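PDB 2RET: pseudopilin EpsI from Vibrio vulnificus, which is a minor pseudopilin (here its soluble periplasmic domain) and probable component of the pseudopilus of the type II secretion system, thought to export proteases and toxins. Local coordinates for residues 17-22 against 42-47. The protein carries 2 engineered substitutions. Residues are numbered along the deposited sequence; the frame is centred on the assembly and turned at random.
Sequences AAMVAD and EELAGQ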
loop_
_atom_site.group_PDB
_atom_site.type_symbol
_atom_site.label_atom_id
_atom_site.label_comp_id
_atom_site.label_asym_id
_atom_site.label_seq_id
_atom_site.Cartn_x
_atom_site.Cartn_y
_atom_site.Cartn_z
ATOM N N ALA A 17 -17.658 -27.449 10.879
ATOM C CA ALA A 17 -16.969 -26.812 12.009
ATOM C C ALA A 17 -15.977 -25.704 11.559
ATOM O O ALA A 17 -15.895 -24.698 12.228
ATOM C CB ALA A 17 -16.289 -27.846 12.987
ATOM N N ALA A 18 -15.260 -25.888 10.444
ATOM C CA ALA A 18 -14.437 -24.834 9.849
ATOM C C ALA A 18 -15.253 -23.596 9.414
ATOM O O ALA A 18 -14.820 -22.461 9.597
ATOM C CB ALA A 18 -13.622 -25.401 8.652
HETATM N N MSE A 19 -16.434 -23.812 8.826
HETATM C CA MSE A 19 -17.331 -22.732 8.506
HETATM C C MSE A 19 -17.676 -21.870 9.727
HETATM O O MSE A 19 -17.605 -20.670 9.651
HETATM C CB MSE A 19 -18.604 -23.255 7.864
HETATM C CG MSE A 19 -18.427 -23.707 6.424
HETATM SE SE MSE A 19 -20.121 -24.202 5.592
HETATM C CE MSE A 19 -20.883 -22.422 5.196
ATOM N N VAL A 20 -18.072 -22.497 10.822
ATOM C CA VAL A 20 -18.335 -21.823 12.068
ATOM C C VAL A 20 -17.094 -21.057 12.608
ATOM O O VAL A 20 -17.221 -19.939 13.113
ATOM C CB VAL A 20 -18.870 -22.850 13.124
ATOM C CG1 VAL A 20 -18.945 -22.232 14.563
ATOM C CG2 VAL A 20 -20.233 -23.407 12.669
ATOM N N ALA A 21 -15.919 -21.673 12.516
ATOM C CA ALA A 21 -14.671 -21.054 12.950
ATOM C C ALA A 21 -14.425 -19.738 12.185
ATOM O O ALA A 21 -14.109 -18.733 12.779
ATOM C CB ALA A 21 -13.481 -22.024 12.776
ATOM N N ASP A 22 -14.604 -19.780 10.872
ATOM C CA ASP A 22 -14.512 -18.606 10.027
ATOM C C ASP A 22 -15.522 -17.527 10.387
ATOM O O ASP A 22 -15.185 -16.355 10.361
ATOM C CB ASP A 22 -14.634 -18.963 8.547
ATOM C CG ASP A 22 -13.342 -19.540 7.958
ATOM O OD1 ASP A 22 -12.259 -19.439 8.608
ATOM O OD2 ASP A 22 -13.405 -20.127 6.838
ATOM N N GLU A 42 -23.507 -21.923 17.503
ATOM C CA GLU A 42 -23.983 -21.615 16.205
ATOM C C GLU A 42 -24.628 -22.878 15.638
ATOM O O GLU A 42 -24.033 -23.959 15.658
ATOM C CB GLU A 42 -22.811 -21.147 15.324
ATOM C CG GLU A 42 -23.208 -20.816 13.886
ATOM C CD GLU A 42 -22.121 -20.027 13.120
ATOM O OE1 GLU A 42 -21.183 -19.515 13.768
ATOM O OE2 GLU A 42 -22.215 -19.914 11.875
ATOM N N GLU A 43 -25.809 -22.708 15.077
ATOM C CA GLU A 43 -26.469 -23.720 14.311
ATOM C C GLU A 43 -26.013 -23.629 12.848
ATOM O O GLU A 43 -26.104 -22.577 12.221
ATOM C CB GLU A 43 -27.967 -23.469 14.411
ATOM C CG GLU A 43 -28.802 -24.491 13.727
ATOM C CD GLU A 43 -29.116 -25.663 14.598
ATOM O OE1 GLU A 43 -28.509 -25.786 15.696
ATOM O OE2 GLU A 43 -29.991 -26.455 14.163
ATOM N N LEU A 44 -25.565 -24.747 12.290
ATOM C CA LEU A 44 -25.117 -24.805 10.916
ATOM C C LEU A 44 -25.252 -26.230 10.451
ATOM O O LEU A 44 -24.782 -27.134 11.152
ATOM C CB LEU A 44 -23.658 -24.329 10.787
ATOM C CG LEU A 44 -23.091 -24.027 9.390
ATOM C CD1 LEU A 44 -22.203 -22.773 9.357
ATOM C CD2 LEU A 44 -22.357 -25.184 8.850
ATOM N N ALA A 45 -25.867 -26.406 9.263
ATOM C CA ALA A 45 -26.189 -27.701 8.691
ATOM C C ALA A 45 -26.948 -28.597 9.647
ATOM O O ALA A 45 -26.697 -29.773 9.682
ATOM C CB ALA A 45 -24.931 -28.419 8.188
ATOM N N GLY A 46 -27.867 -28.034 10.432
ATOM C CA GLY A 46 -28.736 -28.843 11.288
ATOM C C GLY A 46 -28.159 -29.169 12.646
ATOM O O GLY A 46 -28.825 -29.726 13.498
ATOM N N GLN A 47 -26.924 -28.777 12.865
ATOM C CA GLN A 47 -26.186 -29.155 14.039
ATOM C C GLN A 47 -25.805 -27.913 14.866
ATOM O O GLN A 47 -25.382 -26.874 14.315
ATOM C CB GLN A 47 -24.923 -29.887 13.555
ATOM C CG GLN A 47 -24.173 -30.540 14.665
ATOM C CD GLN A 47 -23.075 -31.416 14.207
ATOM O OE1 GLN A 47 -23.014 -31.797 13.029
ATOM N NE2 GLN A 47 -22.194 -31.792 15.152
#
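Val20 and Leu44 bring the helical segment 17-22 against strand 42-44, the two axes 9.4 Å apart and their directions at 136°, just before the type I' turn from Leu44 to Gln47. The CB atoms of Glu42 and Leu44 both point toward the helix. Val20 CG2 points into the notch between these two side chains, 3.9 Å from both Leu44 CD1 and Glu42 CD, and the Val20 side chain runs past both in the opposite direction. Leu44 also meets Met19 nearly at right angles: CD1 lies 3.9 Å from Met19 CB, while CD2 faces the selenium of this selenomethionine at 4.1 Å. Glu42 reaches over Val20 because its CG stands anti to the backbone N (chi1 179°) and the chain continues extended, laying OE1 3.6 Å from Val20 CG1. Further along helix 8-30, OE1 accepts a hydrogen bond from Gln24 NE2 and OE2 one from Asn23 ND2. Val70 and Trp49 also pack on Val20; Ala162 of the EpsJ chain touches Met19 and Leu44, and Ala45 makes backbone hydrogen bonds to EpsJ. Apolar packing thus seats the helix on strand 38-44, an edge strand within this chain, while two amide donors hold the carboxylate and probably offset its charge.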